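Local coordinates for protein 4-hydroxyphenylpyruvate dioxygenase (Pseudomonas putida, PDB 5HMQ) that dehydrates 3-dehydroshikimate to protocatechuate with the help of a divalent metal ion, in an isomerase-like barrel fused to a hydroxyphenylpyruvate dioxygenase-like domain, at residues L320-A325 with G339-V344; Y350-N355 with G408-L413; R329-Q334 with P395-V400; L335-D340 with T422-D427; G259-L264 with W458-K463. All blocks are in the same frame, centred on the assembly; numbering follows the deposited sequence.

Contact 1: L320-A325 with G339-V344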
# COMPACT_ATOMS: atom_id res chain seq x y z
N LEU C 320 14.45 -20.90 27.14
CA LEU C 320 15.43 -20.95 26.07
C LEU C 320 16.87 -20.75 26.56
O LEU C 320 17.78 -20.69 25.73
CB LEU C 320 15.11 -19.90 25.00
CG LEU C 320 14.00 -20.30 24.03
CD1 LEU C 320 13.42 -19.07 23.33
CD2 LEU C 320 14.53 -21.31 23.01
N GLY C 321 17.08 -20.67 27.87
CA GLY C 321 18.41 -20.64 28.43
C GLY C 321 18.92 -19.29 28.88
O GLY C 321 20.09 -19.20 29.29
N PHE C 322 18.10 -18.25 28.83
CA PHE C 322 18.55 -16.92 29.21
C PHE C 322 18.50 -16.76 30.72
O PHE C 322 17.60 -17.29 31.39
CB PHE C 322 17.70 -15.84 28.54
CG PHE C 322 17.97 -15.69 27.06
CD1 PHE C 322 17.33 -16.51 26.15
CD2 PHE C 322 18.86 -14.74 26.60
CE1 PHE C 322 17.58 -16.38 24.79
CE2 PHE C 322 19.11 -14.61 25.25
CZ PHE C 322 18.47 -15.43 24.34
N ALA C 323 19.47 -16.03 31.27
CA ALA C 323 19.52 -15.72 32.69
C ALA C 323 18.97 -14.32 32.93
O ALA C 323 19.15 -13.42 32.10
CB ALA C 323 20.95 -15.81 33.22
N GLU C 324 18.29 -14.14 34.06
CA GLU C 324 17.85 -12.82 34.48
C GLU C 324 19.06 -12.03 34.94
O GLU C 324 19.52 -12.16 36.07
CB GLU C 324 16.82 -12.93 35.61
CG GLU C 324 15.57 -13.71 35.24
CD GLU C 324 14.50 -13.62 36.31
OE1 GLU C 324 13.76 -12.61 36.32
OE2 GLU C 324 14.40 -14.55 37.13
N ALA C 325 19.59 -11.19 34.05
CA ALA C 325 20.83 -10.48 34.37
C ALA C 325 20.61 -9.30 35.30
O ALA C 325 21.59 -8.75 35.80
CB ALA C 325 21.51 -10.01 33.08
N GLY C 339 25.23 -15.96 26.53
CA GLY C 339 26.33 -15.84 25.59
C GLY C 339 26.58 -14.39 25.24
O GLY C 339 26.82 -13.54 26.11
N ASP C 340 26.51 -14.07 23.95
CA ASP C 340 26.67 -12.71 23.47
C ASP C 340 25.32 -12.09 23.11
O ASP C 340 25.28 -11.03 22.47
CB ASP C 340 27.63 -12.72 22.27
CG ASP C 340 27.98 -11.33 21.77
OD1 ASP C 340 28.84 -10.68 22.41
OD2 ASP C 340 27.41 -10.89 20.75
N ILE C 341 24.22 -12.70 23.55
CA ILE C 341 22.88 -12.21 23.29
C ILE C 341 22.39 -11.43 24.51
O ILE C 341 22.38 -11.96 25.62
CB ILE C 341 21.92 -13.36 22.96
CG1 ILE C 341 22.55 -14.32 21.96
CG2 ILE C 341 20.60 -12.82 22.43
CD1 ILE C 341 21.98 -15.73 22.01
N ASN C 342 22.01 -10.18 24.29
CA ASN C 342 21.39 -9.34 25.32
C ASN C 342 19.99 -8.96 24.87
O ASN C 342 19.80 -8.50 23.74
CB ASN C 342 22.23 -8.09 25.58
CG ASN C 342 23.63 -8.42 26.06
OD1 ASN C 342 23.81 -8.90 27.18
ND2 ASN C 342 24.63 -8.16 25.22
N ILE C 343 19.01 -9.18 25.74
CA ILE C 343 17.61 -8.89 25.43
C ILE C 343 17.04 -8.03 26.54
O ILE C 343 17.13 -8.39 27.72
CB ILE C 343 16.78 -10.18 25.25
CG1 ILE C 343 17.25 -10.93 24.00
CG2 ILE C 343 15.30 -9.84 25.14
CD1 ILE C 343 16.56 -12.25 23.79
N VAL C 344 16.46 -6.89 26.17
CA VAL C 344 15.91 -5.93 27.12
C VAL C 344 14.39 -5.98 27.02
O VAL C 344 13.82 -5.76 25.94
CB VAL C 344 16.43 -4.51 26.83
CG1 VAL C 344 15.82 -3.51 27.80
CG2 VAL C 344 17.96 -4.48 26.84

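Contact 2: Y350-N355 with G408-L413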
# COMPACT_ATOMS: atom_id res chain seq x y z
N TYR C 350 4.13 4.90 29.79
CA TYR C 350 4.17 6.33 29.47
C TYR C 350 5.54 6.70 28.89
O TYR C 350 6.27 7.54 29.43
CB TYR C 350 3.86 7.18 30.70
CG TYR C 350 2.87 6.56 31.64
CD1 TYR C 350 3.18 6.38 32.98
CD2 TYR C 350 1.64 6.08 31.19
CE1 TYR C 350 2.30 5.79 33.85
CE2 TYR C 350 0.75 5.49 32.05
CZ TYR C 350 1.08 5.35 33.38
OH TYR C 350 0.20 4.76 34.25
N SER C 351 5.86 6.07 27.77
CA SER C 351 7.20 6.17 27.21
C SER C 351 7.16 5.76 25.75
O SER C 351 6.11 5.40 25.21
CB SER C 351 8.18 5.29 28.00
OG SER C 351 7.81 3.93 27.93
N PHE C 352 8.32 5.83 25.10
CA PHE C 352 8.45 5.36 23.73
C PHE C 352 8.03 3.90 23.62
O PHE C 352 7.23 3.53 22.75
CB PHE C 352 9.88 5.57 23.25
CG PHE C 352 10.35 4.57 22.24
CD1 PHE C 352 9.95 4.67 20.91
CD2 PHE C 352 11.20 3.54 22.60
CE1 PHE C 352 10.39 3.75 19.98
CE2 PHE C 352 11.64 2.62 21.67
CZ PHE C 352 11.24 2.73 20.36
N GLY C 353 8.55 3.05 24.51
CA GLY C 353 8.19 1.64 24.48
C GLY C 353 6.71 1.39 24.69
O GLY C 353 6.10 0.56 24.00
N HIS C 354 6.10 2.11 25.64
CA HIS C 354 4.69 1.89 25.94
C HIS C 354 3.81 2.26 24.75
O HIS C 354 2.85 1.54 24.44
CB HIS C 354 4.28 2.69 27.18
CG HIS C 354 2.89 2.40 27.66
ND1 HIS C 354 2.18 3.28 28.44
CD2 HIS C 354 2.09 1.33 27.47
CE1 HIS C 354 0.99 2.76 28.71
NE2 HIS C 354 0.91 1.58 28.13
N ASN C 355 4.10 3.38 24.09
CA ASN C 355 3.38 3.72 22.87
C ASN C 355 3.52 2.62 21.82
O ASN C 355 2.54 2.22 21.19
CB ASN C 355 3.89 5.06 22.32
CG ASN C 355 3.52 6.23 23.21
OD1 ASN C 355 2.64 6.13 24.06
ND2 ASN C 355 4.21 7.35 23.02
N GLY C 408 8.13 2.74 13.49
CA GLY C 408 8.45 3.58 14.62
C GLY C 408 9.69 3.18 15.39
O GLY C 408 10.18 3.96 16.21
N SER C 409 10.21 1.99 15.12
CA SER C 409 11.35 1.45 15.85
C SER C 409 12.63 2.24 15.61
O SER C 409 12.79 2.96 14.62
CB SER C 409 11.58 -0.01 15.48
OG SER C 409 11.80 -0.16 14.08
N LEU C 410 13.56 2.09 16.56
CA LEU C 410 14.82 2.81 16.63
C LEU C 410 15.99 1.87 16.41
O LEU C 410 15.90 0.66 16.67
CB LEU C 410 14.97 3.52 17.98
CG LEU C 410 13.88 4.53 18.33
CD1 LEU C 410 14.15 5.17 19.68
CD2 LEU C 410 13.77 5.59 17.24
N LEU C 411 17.11 2.42 15.94
CA LEU C 411 18.38 1.71 15.83
C LEU C 411 19.42 2.47 16.63
O LEU C 411 19.84 3.56 16.24
CB LEU C 411 18.81 1.57 14.37
CG LEU C 411 17.95 0.70 13.44
CD1 LEU C 411 18.37 0.89 12.00
CD2 LEU C 411 18.06 -0.76 13.84
N TYR C 412 19.84 1.89 17.76
CA TYR C 412 20.87 2.51 18.59
C TYR C 412 22.26 2.20 18.05
O TYR C 412 22.55 1.07 17.64
CB TYR C 412 20.78 2.02 20.03
CG TYR C 412 19.41 2.12 20.66
CD1 TYR C 412 18.82 3.35 20.90
CD2 TYR C 412 18.73 0.98 21.06
CE1 TYR C 412 17.57 3.44 21.49
CE2 TYR C 412 17.50 1.05 21.65
CZ TYR C 412 16.92 2.28 21.86
OH TYR C 412 15.67 2.35 22.45
N LEU C 413 23.12 3.22 18.05
CA LEU C 413 24.50 3.08 17.58
C LEU C 413 25.39 2.97 18.81
O LEU C 413 25.80 3.98 19.39
CB LEU C 413 24.88 4.27 16.70
CG LEU C 413 23.90 4.56 15.56
CD1 LEU C 413 24.33 5.78 14.76
CD2 LEU C 413 23.76 3.34 14.66

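Contact 3: R329-Q334 with P395-V400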
# COMPACT_ATOMS: atom_id res chain seq x y z
N ARG C 329 17.41 0.19 37.37
CA ARG C 329 17.45 0.75 38.72
C ARG C 329 16.20 1.58 39.04
O ARG C 329 15.83 1.69 40.21
CB ARG C 329 18.72 1.59 38.92
CG ARG C 329 19.99 0.82 38.60
CD ARG C 329 21.22 1.67 38.85
NE ARG C 329 22.34 1.26 38.01
CZ ARG C 329 23.59 1.13 38.44
NH1 ARG C 329 23.88 1.36 39.72
NH2 ARG C 329 24.55 0.76 37.61
N SER C 330 15.56 2.17 38.03
CA SER C 330 14.42 3.04 38.30
C SER C 330 13.19 2.69 37.47
O SER C 330 12.06 2.99 37.87
CB SER C 330 14.81 4.50 38.07
OG SER C 330 15.44 4.66 36.81
N LYS C 331 13.39 2.06 36.32
CA LYS C 331 12.31 1.75 35.40
C LYS C 331 11.94 0.27 35.45
O LYS C 331 12.69 -0.57 35.97
CB LYS C 331 12.68 2.15 33.97
CG LYS C 331 13.07 3.61 33.83
CD LYS C 331 13.62 3.90 32.44
CE LYS C 331 13.87 5.38 32.25
NZ LYS C 331 14.45 5.67 30.91
N GLU C 332 10.77 -0.05 34.90
CA GLU C 332 10.29 -1.43 34.81
C GLU C 332 10.90 -2.07 33.56
O GLU C 332 10.22 -2.37 32.57
CB GLU C 332 8.77 -1.47 34.80
CG GLU C 332 8.16 -1.09 36.13
CD GLU C 332 8.60 -2.02 37.25
OE1 GLU C 332 8.31 -3.23 37.16
OE2 GLU C 332 9.24 -1.54 38.21
N VAL C 333 12.20 -2.32 33.63
CA VAL C 333 13.00 -2.80 32.51
C VAL C 333 13.82 -3.99 32.99
O VAL C 333 14.59 -3.87 33.95
CB VAL C 333 13.91 -1.71 31.94
CG1 VAL C 333 14.92 -2.30 30.99
CG2 VAL C 333 13.09 -0.64 31.24
N GLN C 334 13.67 -5.13 32.31
CA GLN C 334 14.39 -6.34 32.65
C GLN C 334 15.41 -6.67 31.57
O GLN C 334 15.13 -6.54 30.38
CB GLN C 334 13.43 -7.52 32.83
CG GLN C 334 12.61 -7.46 34.11
CD GLN C 334 13.46 -7.72 35.34
OE1 GLN C 334 14.55 -8.26 35.25
NE2 GLN C 334 12.94 -7.34 36.50
N PRO C 395 12.09 10.00 21.32
CA PRO C 395 11.84 8.59 21.69
C PRO C 395 13.08 7.84 22.13
O PRO C 395 12.97 6.70 22.59
CB PRO C 395 11.28 8.00 20.39
CG PRO C 395 11.98 8.78 19.32
CD PRO C 395 12.13 10.19 19.86
N ASN C 396 14.26 8.45 22.00
CA ASN C 396 15.52 7.79 22.35
C ASN C 396 15.78 7.99 23.83
O ASN C 396 16.16 9.09 24.27
CB ASN C 396 16.66 8.35 21.50
CG ASN C 396 17.99 7.67 21.79
OD1 ASN C 396 18.04 6.66 22.49
ND2 ASN C 396 19.07 8.22 21.24
N GLU C 397 15.59 6.93 24.61
CA GLU C 397 15.83 6.97 26.05
C GLU C 397 17.18 6.37 26.42
O GLU C 397 17.46 6.18 27.61
CB GLU C 397 14.70 6.25 26.79
CG GLU C 397 13.34 6.90 26.55
CD GLU C 397 12.24 6.29 27.39
OE1 GLU C 397 12.55 5.50 28.30
OE2 GLU C 397 11.05 6.61 27.12
N CYS C 398 18.01 6.05 25.44
CA CYS C 398 19.40 5.67 25.68
C CYS C 398 20.29 6.90 25.54
O CYS C 398 19.87 7.97 25.10
CB CYS C 398 19.84 4.57 24.71
SG CYS C 398 19.06 2.97 25.00
N GLU C 399 21.56 6.74 25.92
CA GLU C 399 22.51 7.84 25.86
C GLU C 399 23.37 7.81 24.60
O GLU C 399 24.12 8.76 24.35
CB GLU C 399 23.40 7.83 27.11
CG GLU C 399 22.58 7.91 28.40
CD GLU C 399 23.36 8.47 29.57
OE1 GLU C 399 24.49 8.97 29.36
OE2 GLU C 399 22.84 8.42 30.70
N VAL C 400 23.29 6.75 23.80
CA VAL C 400 23.95 6.69 22.50
C VAL C 400 23.01 7.27 21.45
O VAL C 400 21.79 7.36 21.70
CB VAL C 400 24.36 5.25 22.15
CG1 VAL C 400 25.35 4.71 23.17
CG2 VAL C 400 23.13 4.36 22.07

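Contact 4: L335-D340 with T422-D427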
# COMPACT_ATOMS: atom_id res chain seq x y z
N LEU C 335 16.59 -7.09 32.01
CA LEU C 335 17.66 -7.50 31.12
C LEU C 335 17.87 -9.00 31.24
O LEU C 335 18.00 -9.52 32.35
CB LEU C 335 18.96 -6.75 31.45
CG LEU C 335 20.20 -7.18 30.67
CD1 LEU C 335 20.01 -6.91 29.18
CD2 LEU C 335 21.44 -6.46 31.19
N LEU C 336 17.89 -9.69 30.10
CA LEU C 336 18.19 -11.11 30.06
C LEU C 336 19.38 -11.34 29.14
O LEU C 336 19.57 -10.63 28.15
CB LEU C 336 17.00 -11.97 29.60
CG LEU C 336 15.85 -12.16 30.59
CD1 LEU C 336 14.91 -10.96 30.62
CD2 LEU C 336 15.11 -13.48 30.35
N ARG C 337 20.18 -12.35 29.48
CA ARG C 337 21.49 -12.51 28.87
C ARG C 337 21.79 -13.98 28.65
O ARG C 337 21.43 -14.83 29.48
CB ARG C 337 22.55 -11.86 29.77
CG ARG C 337 23.86 -11.52 29.12
CD ARG C 337 24.69 -10.70 30.11
NE ARG C 337 25.31 -9.54 29.47
CZ ARG C 337 25.76 -8.48 30.14
NH1 ARG C 337 25.65 -8.42 31.46
NH2 ARG C 337 26.31 -7.47 29.48
N GLN C 338 22.44 -14.29 27.53
CA GLN C 338 22.94 -15.64 27.27
C GLN C 338 24.01 -15.54 26.20
O GLN C 338 23.73 -15.10 25.08
CB GLN C 338 21.82 -16.57 26.81
CG GLN C 338 22.31 -17.97 26.47
CD GLN C 338 21.18 -18.93 26.13
OE1 GLN C 338 21.41 -20.12 25.91
NE2 GLN C 338 19.96 -18.41 26.08
N GLY C 339 25.23 -15.96 26.53
CA GLY C 339 26.33 -15.84 25.59
C GLY C 339 26.58 -14.39 25.24
O GLY C 339 26.82 -13.54 26.11
N ASP C 340 26.51 -14.07 23.95
CA ASP C 340 26.67 -12.71 23.47
C ASP C 340 25.32 -12.09 23.11
O ASP C 340 25.28 -11.03 22.47
CB ASP C 340 27.63 -12.72 22.27
CG ASP C 340 27.98 -11.33 21.77
OD1 ASP C 340 28.84 -10.68 22.41
OD2 ASP C 340 27.41 -10.89 20.75
N THR C 422 30.50 -0.71 30.69
CA THR C 422 29.52 -0.98 29.64
C THR C 422 28.36 0.01 29.59
O THR C 422 28.49 1.16 30.00
CB THR C 422 28.93 -2.38 29.80
OG1 THR C 422 27.84 -2.34 30.73
CG2 THR C 422 29.99 -3.37 30.31
N LEU C 423 27.23 -0.44 29.04
CA LEU C 423 25.96 0.28 29.12
C LEU C 423 25.06 -0.29 30.20
O LEU C 423 24.20 0.42 30.73
CB LEU C 423 25.24 0.22 27.77
CG LEU C 423 23.80 0.70 27.56
CD1 LEU C 423 23.63 1.22 26.14
CD2 LEU C 423 22.78 -0.41 27.85
N TYR C 424 25.25 -1.57 30.55
CA TYR C 424 24.36 -2.25 31.48
C TYR C 424 24.76 -2.00 32.92
O TYR C 424 23.89 -1.86 33.79
CB TYR C 424 24.33 -3.74 31.16
CG TYR C 424 24.16 -4.04 29.68
CD1 TYR C 424 22.91 -3.94 29.08
CD2 TYR C 424 25.24 -4.42 28.90
CE1 TYR C 424 22.74 -4.21 27.73
CE2 TYR C 424 25.08 -4.69 27.55
CZ TYR C 424 23.83 -4.58 26.97
OH TYR C 424 23.67 -4.85 25.63
N ASP C 425 26.06 -1.95 33.21
CA ASP C 425 26.50 -1.67 34.57
C ASP C 425 26.06 -0.29 35.04
O ASP C 425 26.02 -0.04 36.25
CB ASP C 425 28.02 -1.77 34.70
CG ASP C 425 28.55 -3.16 34.46
OD1 ASP C 425 28.50 -3.99 35.39
OD2 ASP C 425 29.02 -3.43 33.33
N THR C 426 25.74 0.62 34.12
CA THR C 426 25.38 1.97 34.50
C THR C 426 23.89 2.13 34.82
O THR C 426 23.55 2.79 35.81
CB THR C 426 25.77 2.96 33.39
OG1 THR C 426 25.37 2.43 32.12
CG2 THR C 426 27.27 3.19 33.39
N ASP C 427 23.01 1.54 34.01
CA ASP C 427 21.58 1.75 34.21
C ASP C 427 20.87 0.59 34.90
O ASP C 427 19.73 0.76 35.34
CB ASP C 427 20.88 2.01 32.88
CG ASP C 427 21.71 2.87 31.95
OD1 ASP C 427 21.77 2.55 30.74
OD2 ASP C 427 22.24 3.92 32.39

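Contact 5: G259-L264 with W458-K463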
# COMPACT_ATOMS: atom_id res chain seq x y z
N GLY C 259 13.13 8.33 -3.86
CA GLY C 259 13.77 8.59 -5.14
C GLY C 259 15.06 9.37 -5.00
O GLY C 259 16.10 8.99 -5.55
N LEU C 260 15.00 10.49 -4.27
CA LEU C 260 16.20 11.29 -4.06
C LEU C 260 17.26 10.48 -3.32
O LEU C 260 18.45 10.52 -3.68
CB LEU C 260 15.85 12.57 -3.30
CG LEU C 260 16.81 13.77 -3.34
CD1 LEU C 260 18.03 13.58 -2.45
CD2 LEU C 260 17.22 14.07 -4.77
N ARG C 261 16.85 9.75 -2.28
CA ARG C 261 17.78 8.89 -1.55
C ARG C 261 18.44 7.88 -2.49
O ARG C 261 19.65 7.62 -2.38
CB ARG C 261 17.05 8.18 -0.41
CG ARG C 261 17.91 7.18 0.36
CD ARG C 261 17.13 6.56 1.51
NE ARG C 261 16.99 7.48 2.63
CZ ARG C 261 16.22 7.26 3.69
NH1 ARG C 261 15.51 6.14 3.77
NH2 ARG C 261 16.16 8.15 4.67
N SER C 262 17.67 7.30 -3.41
CA SER C 262 18.24 6.32 -4.33
C SER C 262 19.25 6.95 -5.28
O SER C 262 20.23 6.29 -5.67
CB SER C 262 17.13 5.63 -5.12
OG SER C 262 16.66 6.46 -6.17
N LEU C 263 19.05 8.21 -5.66
CA LEU C 263 20.02 8.89 -6.52
C LEU C 263 21.30 9.19 -5.75
O LEU C 263 22.40 9.09 -6.31
CB LEU C 263 19.41 10.17 -7.09
CG LEU C 263 18.45 9.98 -8.26
CD1 LEU C 263 17.92 11.31 -8.76
CD2 LEU C 263 19.13 9.21 -9.38
N LEU C 264 21.18 9.59 -4.49
CA LEU C 264 22.37 9.79 -3.66
C LEU C 264 23.16 8.50 -3.52
O LEU C 264 24.39 8.49 -3.65
CB LEU C 264 21.96 10.33 -2.28
CG LEU C 264 21.25 11.68 -2.28
CD1 LEU C 264 20.94 12.12 -0.85
CD2 LEU C 264 22.04 12.74 -3.03
N TRP C 458 12.22 -0.24 2.64
CA TRP C 458 13.10 -0.79 3.66
C TRP C 458 14.42 -1.27 3.07
O TRP C 458 15.48 -1.11 3.68
CB TRP C 458 12.41 -1.94 4.40
CG TRP C 458 11.48 -1.51 5.50
CD1 TRP C 458 10.21 -1.06 5.36
CD2 TRP C 458 11.76 -1.52 6.91
NE1 TRP C 458 9.67 -0.77 6.60
CE2 TRP C 458 10.60 -1.05 7.56
CE3 TRP C 458 12.87 -1.87 7.67
CZ2 TRP C 458 10.53 -0.92 8.95
CZ3 TRP C 458 12.80 -1.75 9.05
CH2 TRP C 458 11.64 -1.27 9.67
N VAL C 459 14.36 -1.88 1.88
CA VAL C 459 15.58 -2.36 1.23
C VAL C 459 16.54 -1.20 0.98
O VAL C 459 17.73 -1.27 1.31
CB VAL C 459 15.24 -3.11 -0.07
CG1 VAL C 459 16.50 -3.38 -0.87
CG2 VAL C 459 14.51 -4.41 0.24
N LEU C 460 16.03 -0.12 0.39
CA LEU C 460 16.86 1.05 0.13
C LEU C 460 17.33 1.69 1.43
O LEU C 460 18.45 2.20 1.51
CB LEU C 460 16.09 2.06 -0.72
CG LEU C 460 16.79 3.40 -0.98
CD1 LEU C 460 18.14 3.17 -1.63
CD2 LEU C 460 15.92 4.26 -1.88
N PHE C 461 16.49 1.66 2.47
CA PHE C 461 16.87 2.22 3.76
C PHE C 461 18.13 1.55 4.30
O PHE C 461 19.08 2.23 4.71
CB PHE C 461 15.70 2.07 4.74
CG PHE C 461 16.04 2.39 6.17
CD1 PHE C 461 15.99 3.69 6.64
CD2 PHE C 461 16.39 1.38 7.06
CE1 PHE C 461 16.29 3.99 7.95
CE2 PHE C 461 16.70 1.67 8.38
CZ PHE C 461 16.65 2.98 8.82
N TYR C 462 18.16 0.22 4.28
CA TYR C 462 19.31 -0.50 4.83
C TYR C 462 20.50 -0.49 3.87
O TYR C 462 21.65 -0.43 4.32
CB TYR C 462 18.91 -1.93 5.19
CG TYR C 462 18.39 -2.07 6.60
CD1 TYR C 462 19.26 -2.01 7.69
CD2 TYR C 462 17.03 -2.24 6.85
CE1 TYR C 462 18.79 -2.13 8.98
CE2 TYR C 462 16.56 -2.36 8.15
CZ TYR C 462 17.44 -2.31 9.21
OH TYR C 462 16.98 -2.42 10.50
N LYS C 463 20.25 -0.55 2.56
CA LYS C 463 21.35 -0.51 1.61
C LYS C 463 22.10 0.81 1.66
O LYS C 463 23.33 0.84 1.57
CB LYS C 463 20.85 -0.77 0.19
CG LYS C 463 20.68 -2.23 -0.18
CD LYS C 463 20.39 -2.37 -1.66
CE LYS C 463 20.51 -3.81 -2.13
NZ LYS C 463 20.22 -3.95 -3.58

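Contact 1: L320-A325 with G339-V344
The phenyl ring of Phe-322 overlaps the side chains of Ile-341 and Ile-343 in the apolar core of a βαβββ module, the building unit of the vicinal oxygen chelate (VOC) fold. In that unit strand 295-304 is followed by helix 307-319 and then by three antiparallel strands. Phe-322 lies just after the helix, and strand 333-338 runs between the two segments. No backbone hydrogen bond therefore joins them, and the gap is bridged by side chains alone. A large, flat phenylalanine suits this reach. With its first torsion at -73°, CG stands beside the backbone N and the ring extends toward the far strand, crossing both isoleucines at about a right angle. Ile-341 brings its CG2 methyl up to the rim, in the plane of the ring, 3.7 Å from Phe-322 CE2. Ile-343, two residues on along the strand and hence on the same face, sends its longer branch instead. Asn-342 between them turns to the other face of the sheet, where its ND2 is held by Glu-299 O. Leu-317 of helix 307-319 touches both Phe-322 and Ile-343 and so closes over this hydrophobic group. The chain gets from helix to strand through a Schellman motif at Gly-321. The positive phi of 103° there would jam a CB against the carbonyl O of Leu-320, which glycine avoids. Leu-320 O is also fixed by Gln-338 NE2. At the tip of the ring, Ile-343 CD1 comes within 3.8 Å of Phe-322 CZ, by an oblique approach.

Contact 2: Y350-N355 with G408-L413
Phe-352 and Leu-410 point at each other from opposite directions, one from the first turn of helix 352-360 and the other from strand 410-414. The ring of Phe-352 offers a face to the leucine, and Leu-410 CD1 sits over it in a CH-pi contact, 4.0 Å from the centroid and 17° off the normal. Leu-410 CG stands beside its backbone N (chi1 -59°), which directs CD1 there. CG is also close, Leu-410 CG lying 3.8 Å from Phe-352 CZ, so the branch point and one methyl of the leucine lie against the ring. Gly-408 O comes to the edge instead, in the ring plane, 3.8 Å from Phe-352 CE1, where slightly positive ring hydrogens would suit it. Tyr-412 slides past in the opposite sense; Tyr-412 OH, hydrogen-bonded with Glu-302 OE1, comes 4.1 Å from Phe-352 CE2, an oblique approach. Ser-351, the N-cap residue, accepts a weak bond at OG from His-354 N, and Tyr-350 N donates to His-354 ND1 at 2.9 Å and 175°; together they help to hold the turn. Tyr-40 of the second subunit packs on Phe-352 and hydrogen-bonds Gly-408 O, bringing the dimer interface up to this cluster. In the VOC fold, helix 352-360 follows the first βαβββ unit (strands 295-304, 323-328, 333-338 and 341-346) and is here laid against strand 410-414, the last of the second unit.

Contact 3: R329-Q334 with P395-V400
Lys-331 and Glu-397 make the whole of this contact, a single salt bridge near the surface. The segment 395-400 begins at Pro-395, which packs on Tyr-40 of the second subunit. Next, Asn-396 braces the loop from within: its OD1 accepts from Cys-398 N at 3.0 Å in an Asx turn, while its ND2 donates to Val-400 O at 2.9 Å, lying in the carbonyl plane. An asparagine, with acceptor and donor on one short amide, is well suited to bind the backbone two and four residues further on. Glu-397 follows at the turn, held toward the lysine, and its OE1 lies 3.2 Å from Lys-331 NZ. The lysine meets that oxygen from above the carboxylate plane, 36° out of it. Since Lys-331 and Glu-397 both run extended beyond CG, the two side chains together bridge the 11.3 Å between Lys-331 CA and Glu-397 CA. The second carboxylate oxygen, OE2, takes a weak bond from Phe-352 N. Cys-398 and Val-400 then turn their side chains onto Tyr-412. The loop thus packs against strand 410-414, beside the start of helix 352-360, and faces the turn that leads from strand 323-328 into strand 333-338.

Contact 4: L335-D340 with T422-D427
A chi1 of -47° sets the Tyr-424 ring beside its backbone N and swings it toward the strand, while Leu-335, with CG opposite N at 174°, extends its two methyls to meet it. The two side chains cross at about a right angle. Leu-335 CD2 is 3.6 Å from Tyr-424 CD1, and Leu-335 CD1 lies further along the same flank of the ring, toward CE1. Arg-337, two residues on and on the same face of the strand, comes to the CD2/CE2 flank, where its NH2 stands 3.3 Å from Tyr-424 CD2. Both groups lie to the same side of the ring plane, each approaching obliquely. The guanidinium and ring planes are 74° apart, so they do not stack. A tyrosine suits this place because its ring packs on leucine and on the arginine while its hydroxyl is hydrogen-bonded with Glu-299 OE2. Thr-422 ties down the backbone from which the ring projects: its OG1 accepts from Tyr-424 N at 2.7 Å, a capping bond in the turn that leads into the short helix. Arg-337 NE makes a weak bond to Asn-342 OD1, which helps to place the guanidinium. This lays the short helix against strand 333-338 in the HPPD N-terminal-like part of the chain. The chemistry is mainly apolar with a charged rim, where Asp-425 OD2, 6.2 Å from Arg-337 NH2, may weakly favour the arginine's position.

Contact 5: G259-L264 with W458-K463
Leu-460 inserts between Arg-261 and Ser-262, and these residues carry most of the meeting; the axes of helix segments 259-264 and 458-463 approach to 10.5 Å at 38°, running roughly the same way. In helix 252-276, Gly-259 comes first. It touches little itself, but its carbonyl O accepts both Leu-263 N, at 3.1 Å, and Ser-262 OG, at 2.7 Å. Arg-261 comes next. Its aliphatic part passes along the leucine, with CD 4.0 Å from Leu-460 CG, and a bend at chi3 (-76°) then turns the guanidinium alongside Phe-461. There Arg-261 NH1 lies at the rim of the ring, in its plane, 3.8 Å from Phe-461 CD1. Arginine suits the position because its stem is aliphatic and its head polar: NE donates to Phe-384 O, and NH2 makes a weak bond to Arg-385 O. Ser-262 follows. It is small enough to let Leu-460 CD2 settle 3.7 Å from Ser-262 CB, while its hydroxyl is turned back to the helix's own carbonyl. It also touches Leu-240, next to the catalytic metal ligand Glu-241, whose side chain is about 11 Å from that of Ser-262. Helix 252-276 follows the eighth strand of the TIM barrel and helix 455-465 belongs to the second VOC domain, so this is an interdomain helix-helix interface, joining the dehydratase barrel to the C-terminal half.

Overall arrangement
Contacts 1 to 4 all lie in the HPPD N-terminal-like part and reach one mixed sheet, whereas contact 5, nearest the centre of the chain, joins the barrel to the second VOC domain. Contacts 1, 2, 4 and 5 are buried; contact 3 is the surface member, ionic where contacts 1 and 2 are apolar and aromatic. Contacts 4 and 5 mix apolar packing with an arginine beside an aromatic ring. Contacts 1 and 4, about 8 Å apart between centres, share Gly-339 and Asp-340. Contacts 3 and 4 both use strand 333-338, and contacts 2 and 3 touch through Ser-351 and Glu-397. From contact 2, Leu-411 packs on Phe-461 and Tyr-462 of contact 5.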